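Local coordinates for protein transcriptional regulator, MarR family (Listeria monocytogenes str. 4b, PDB 2QWW) that probably binds DNA as a dimeric winged helix-turn-helix repressor of the MarR family and so regulates transcription, at residues D77-I80 with L84-K87; L44-V49 with A59-R64. All coordinates share one frame; numbering follows the deposited sequence.

Interaction 1 of 2, residues D77-I80 with L84-K87; sequences DGLI and LVVK
One carbonyl oxygen, L79 O, takes two successive backbone N-H groups from the chain that returns past it. This is the turn of a winged helix domain where helix 69-81, by its place in the MarR fold the probable DNA-recognition helix, gives way to the first strand of the wing, 85-87. The stronger bond comes from L84 N, 3.0 Å from L79 O and almost in line with the carbonyl (C=O...N 175°), though the hydrogen bond is bent at the hydrogen (144°). V85 N adds a weak second bond at 3.4 Å to L79 O. Beside these bonds the side chains pack. L79 lays CB against V85 CG1 at 3.8 Å and crosses L84 at about a right angle, CD2 meeting L84 CD1 at 4.1 Å. V85 has CG1 opposite its carbonyl carbon (chi1 -52°), which places that methyl against L79, while V85 CG2 lies 4.1 Å from I80 CB. L84 also packs on I47 of helix 41-52 and on L110 of helix 105-115, and V86 is backbone-bonded to K102 of the neighbouring strand 100-103. Farther along, the aliphatic part of K87 crosses I80 before its chain bends at chi3 and NZ bonds N94 OD1; N94 ND2 in turn reaches D77 OD1. I80 CD1 rests on K87 CG, 3.7 Å away.

Interaction 2 of 2, residues L44-V49 with A59-R64; sequences LAMINV and ADLTKR
With CG held trans to the backbone N (chi1 -178°), L61 reaches from helix 58-65 toward helix 41-52, and V49 answers with CG1 in the equivalent position (chi1 168°). The two methyls meet closely, V49 CG1 to L61 CD1 at 3.5 Å, tighter than usual for carbons. The other branch of L61, CD2, rests 3.9 Å from CG of M46, a selenomethionine whose side chain crosses the leucine at about a right angle. R64 closes the more exposed side. Its extended first half and V49 run past each other in opposite directions, and a bend at chi3 brings NH1 to 3.5 Å from V49 CG1, the guanidinium lying oblique to that methyl. NH1 also bonds T53 OG1, a hold on the charged end beside the valine. The contact is thus apolar inside, with a charged group at its margin. The segment axes stay 10.6 Å apart at an angle of 123°, so side chains alone bridge them. In the winged helix domain this joins the helices before and after the short strand 56-57; L65 also packs on M46 and V49, while helix 69-81 touches M46 through N75 and V76.

Overall arrangement
Interactions 1 and 2 lie on the same side of the chain's centre, about 12 Å apart between their centres, and share one hydrophobic core in the winged helix domain. Helix 41-52 joins them: M46 serves interaction 2 and also meets L79 of interaction 1, its SE 3.6 Å from L79 CD1, while I47 CD1 approaches L79 CD1 at 3.8 Å and L84 CB at 3.9 Å. Along the chain they follow in series, the pair 58-65 and 69-81 forming the probable helix-turn-helix. Interaction 2 sets helix 58-65 against 41-52, and interaction 1 ties helix 69-81, the probable recognition helix, to the first wing strand; no DNA or ligand is part of either contact.

Interaction 1 of 2, residues D77-I80 with L84-K87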
loop_
_atom_site.group_PDB
_atom_site.type_symbol
_atom_site.label_atom_id
_atom_site.label_comp_id
_atom_site.label_asym_id
_atom_site.label_seq_id
_atom_site.Cartn_x
_atom_site.Cartn_y
_atom_site.Cartn_z
ATOM N N ASP A 77 -2.461 -3.505 23.379
ATOM C CA ASP A 77 -2.282 -4.396 24.526
ATOM C C ASP A 77 -1.594 -5.702 24.088
ATOM O O ASP A 77 -0.771 -6.242 24.815
ATOM C CB ASP A 77 -3.602 -4.673 25.258
ATOM C CG ASP A 77 -3.388 -4.942 26.748
ATOM O OD1 ASP A 77 -2.373 -5.576 27.122
ATOM O OD2 ASP A 77 -4.232 -4.503 27.563
ATOM N N GLY A 78 -1.904 -6.165 22.879
ATOM C CA GLY A 78 -1.254 -7.339 22.302
ATOM C C GLY A 78 0.251 -7.145 22.128
ATOM O O GLY A 78 1.035 -8.010 22.501
ATOM N N LEU A 79 0.659 -6.007 21.573
ATOM C CA LEU A 79 2.074 -5.717 21.406
ATOM C C LEU A 79 2.767 -5.542 22.723
ATOM O O LEU A 79 3.954 -5.783 22.801
ATOM C CB LEU A 79 2.314 -4.487 20.551
ATOM C CG LEU A 79 1.844 -4.534 19.104
ATOM C CD1 LEU A 79 2.217 -3.231 18.455
ATOM C CD2 LEU A 79 2.461 -5.701 18.367
ATOM N N ILE A 80 2.047 -5.101 23.756
ATOM C CA ILE A 80 2.622 -5.035 25.115
ATOM C C ILE A 80 2.753 -6.454 25.701
ATOM O O ILE A 80 3.759 -6.770 26.377
ATOM C CB ILE A 80 1.770 -4.163 26.072
ATOM C CG1 ILE A 80 1.851 -2.698 25.659
ATOM C CG2 ILE A 80 2.271 -4.284 27.514
ATOM C CD1 ILE A 80 0.856 -1.815 26.331
ATOM N N LEU A 84 6.897 -6.191 22.850
ATOM C CA LEU A 84 7.408 -5.386 21.758
ATOM C C LEU A 84 7.298 -3.874 21.964
ATOM O O LEU A 84 7.982 -3.111 21.294
ATOM C CB LEU A 84 6.715 -5.803 20.471
ATOM C CG LEU A 84 6.799 -7.310 20.192
ATOM C CD1 LEU A 84 6.090 -7.576 18.924
ATOM C CD2 LEU A 84 8.244 -7.792 20.132
ATOM N N VAL A 85 6.417 -3.430 22.845
ATOM C CA VAL A 85 6.278 -2.004 23.117
ATOM C C VAL A 85 6.262 -1.840 24.600
ATOM O O VAL A 85 5.866 -2.756 25.314
ATOM C CB VAL A 85 4.985 -1.374 22.547
ATOM C CG1 VAL A 85 4.826 -1.687 21.079
ATOM C CG2 VAL A 85 3.772 -1.823 23.295
ATOM N N VAL A 86 6.662 -0.664 25.058
ATOM C CA VAL A 86 6.646 -0.365 26.479
ATOM C C VAL A 86 5.873 0.923 26.710
ATOM O O VAL A 86 6.009 1.874 25.943
ATOM C CB VAL A 86 8.067 -0.265 27.039
ATOM C CG1 VAL A 86 8.848 -1.495 26.644
ATOM C CG2 VAL A 86 8.782 0.947 26.532
ATOM N N LYS A 87 5.061 0.951 27.759
ATOM C CA LYS A 87 4.279 2.139 28.098
ATOM C C LYS A 87 5.244 3.141 28.729
ATOM O O LYS A 87 6.138 2.748 29.489
ATOM C CB LYS A 87 3.179 1.799 29.110
ATOM C CG LYS A 87 2.244 0.692 28.695
ATOM C CD LYS A 87 1.400 0.174 29.857
ATOM C CE LYS A 87 0.264 1.110 30.223
ATOM N NZ LYS A 87 -0.575 0.574 31.347
#

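Interaction 2 of 2, residues L44-V49 with A59-R64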
loop_
_atom_site.group_PDB
_atom_site.type_symbol
_atom_site.label_atom_id
_atom_site.label_comp_id
_atom_site.label_asym_id
_atom_site.label_seq_id
_atom_site.Cartn_x
_atom_site.Cartn_y
_atom_site.Cartn_z
ATOM N N LEU A 44 2.623 -4.982 12.382
ATOM C CA LEU A 44 3.876 -4.399 11.890
ATOM C C LEU A 44 3.728 -2.945 11.504
ATOM O O LEU A 44 4.631 -2.172 11.734
ATOM C CB LEU A 44 4.404 -5.169 10.694
ATOM C CG LEU A 44 4.973 -6.527 11.021
ATOM C CD1 LEU A 44 5.159 -7.300 9.747
ATOM C CD2 LEU A 44 6.284 -6.379 11.793
ATOM N N ALA A 45 2.595 -2.562 10.930
ATOM C CA ALA A 45 2.372 -1.162 10.599
ATOM C C ALA A 45 2.466 -0.314 11.871
ATOM O O ALA A 45 3.106 0.742 11.885
ATOM C CB ALA A 45 1.026 -0.983 9.941
HETATM N N MSE A 46 1.844 -0.800 12.943
HETATM C CA MSE A 46 1.872 -0.136 14.257
HETATM C C MSE A 46 3.290 -0.050 14.793
HETATM O O MSE A 46 3.728 1.012 15.237
HETATM C CB MSE A 46 0.981 -0.905 15.230
HETATM C CG MSE A 46 0.919 -0.375 16.681
HETATM SE SE MSE A 46 -0.586 -1.112 17.781
HETATM C CE MSE A 46 -2.020 -0.470 16.767
ATOM N N ILE A 47 3.997 -1.176 14.748
ATOM C CA ILE A 47 5.380 -1.264 15.220
ATOM C C ILE A 47 6.235 -0.229 14.516
ATOM O O ILE A 47 7.015 0.459 15.151
ATOM C CB ILE A 47 5.994 -2.656 14.953
ATOM C CG1 ILE A 47 5.320 -3.731 15.802
ATOM C CG2 ILE A 47 7.494 -2.664 15.257
ATOM C CD1 ILE A 47 5.739 -3.772 17.241
ATOM N N ASN A 48 6.048 -0.112 13.206
ATOM C CA ASN A 48 6.804 0.812 12.377
ATOM C C ASN A 48 6.514 2.293 12.662
ATOM O O ASN A 48 7.437 3.111 12.667
ATOM C CB ASN A 48 6.610 0.452 10.901
ATOM C CG ASN A 48 7.252 -0.906 10.542
ATOM O OD1 ASN A 48 8.297 -1.274 11.088
ATOM N ND2 ASN A 48 6.626 -1.644 9.614
ATOM N N VAL A 49 5.256 2.619 12.922
ATOM C CA VAL A 49 4.881 3.965 13.324
ATOM C C VAL A 49 5.536 4.284 14.661
ATOM O O VAL A 49 6.119 5.342 14.829
ATOM C CB VAL A 49 3.370 4.112 13.488
ATOM C CG1 VAL A 49 3.018 5.423 14.174
ATOM C CG2 VAL A 49 2.644 4.000 12.123
ATOM N N ALA A 59 -3.938 7.704 20.923
ATOM C CA ALA A 59 -4.890 8.557 20.205
ATOM C C ALA A 59 -4.399 8.918 18.814
ATOM O O ALA A 59 -5.165 8.881 17.860
ATOM C CB ALA A 59 -5.137 9.837 20.981
ATOM N N ASP A 60 -3.124 9.274 18.703
ATOM C CA ASP A 60 -2.532 9.653 17.416
ATOM C C ASP A 60 -2.098 8.456 16.595
ATOM O O ASP A 60 -2.020 8.529 15.367
ATOM C CB ASP A 60 -1.350 10.583 17.641
ATOM C CG ASP A 60 -1.775 11.903 18.252
ATOM O OD1 ASP A 60 -2.845 12.401 17.862
ATOM O OD2 ASP A 60 -1.054 12.436 19.114
ATOM N N LEU A 61 -1.828 7.349 17.272
ATOM C CA LEU A 61 -1.423 6.118 16.611
ATOM C C LEU A 61 -2.590 5.608 15.767
ATOM O O LEU A 61 -2.417 5.287 14.592
ATOM C CB LEU A 61 -0.953 5.109 17.664
ATOM C CG LEU A 61 -0.426 3.738 17.231
ATOM C CD1 LEU A 61 0.627 3.836 16.146
ATOM C CD2 LEU A 61 0.125 3.034 18.451
ATOM N N THR A 62 -3.789 5.609 16.346
ATOM C CA THR A 62 -4.988 5.158 15.640
ATOM C C THR A 62 -5.235 5.993 14.401
ATOM O O THR A 62 -5.504 5.455 13.331
ATOM C CB THR A 62 -6.285 5.336 16.454
ATOM O OG1 THR A 62 -6.641 6.726 16.466
ATOM C CG2 THR A 62 -6.175 4.807 17.874
ATOM N N LYS A 63 -5.170 7.318 14.569
ATOM C CA LYS A 63 -5.419 8.276 13.484
ATOM C C LYS A 63 -4.422 8.124 12.354
ATOM O O LYS A 63 -4.771 8.307 11.191
ATOM C CB LYS A 63 -5.407 9.729 14.002
ATOM N N ARG A 64 -3.185 7.784 12.683
ATOM C CA ARG A 64 -2.177 7.589 11.643
ATOM C C ARG A 64 -2.379 6.254 10.910
ATOM O O ARG A 64 -2.142 6.160 9.702
ATOM C CB ARG A 64 -0.764 7.667 12.211
ATOM C CG ARG A 64 0.249 7.888 11.113
ATOM C CD ARG A 64 1.661 7.898 11.584
ATOM N NE ARG A 64 2.121 9.119 12.238
ATOM C CZ ARG A 64 3.363 9.268 12.694
ATOM N NH1 ARG A 64 4.249 8.291 12.567
ATOM N NH2 ARG A 64 3.744 10.386 13.277
#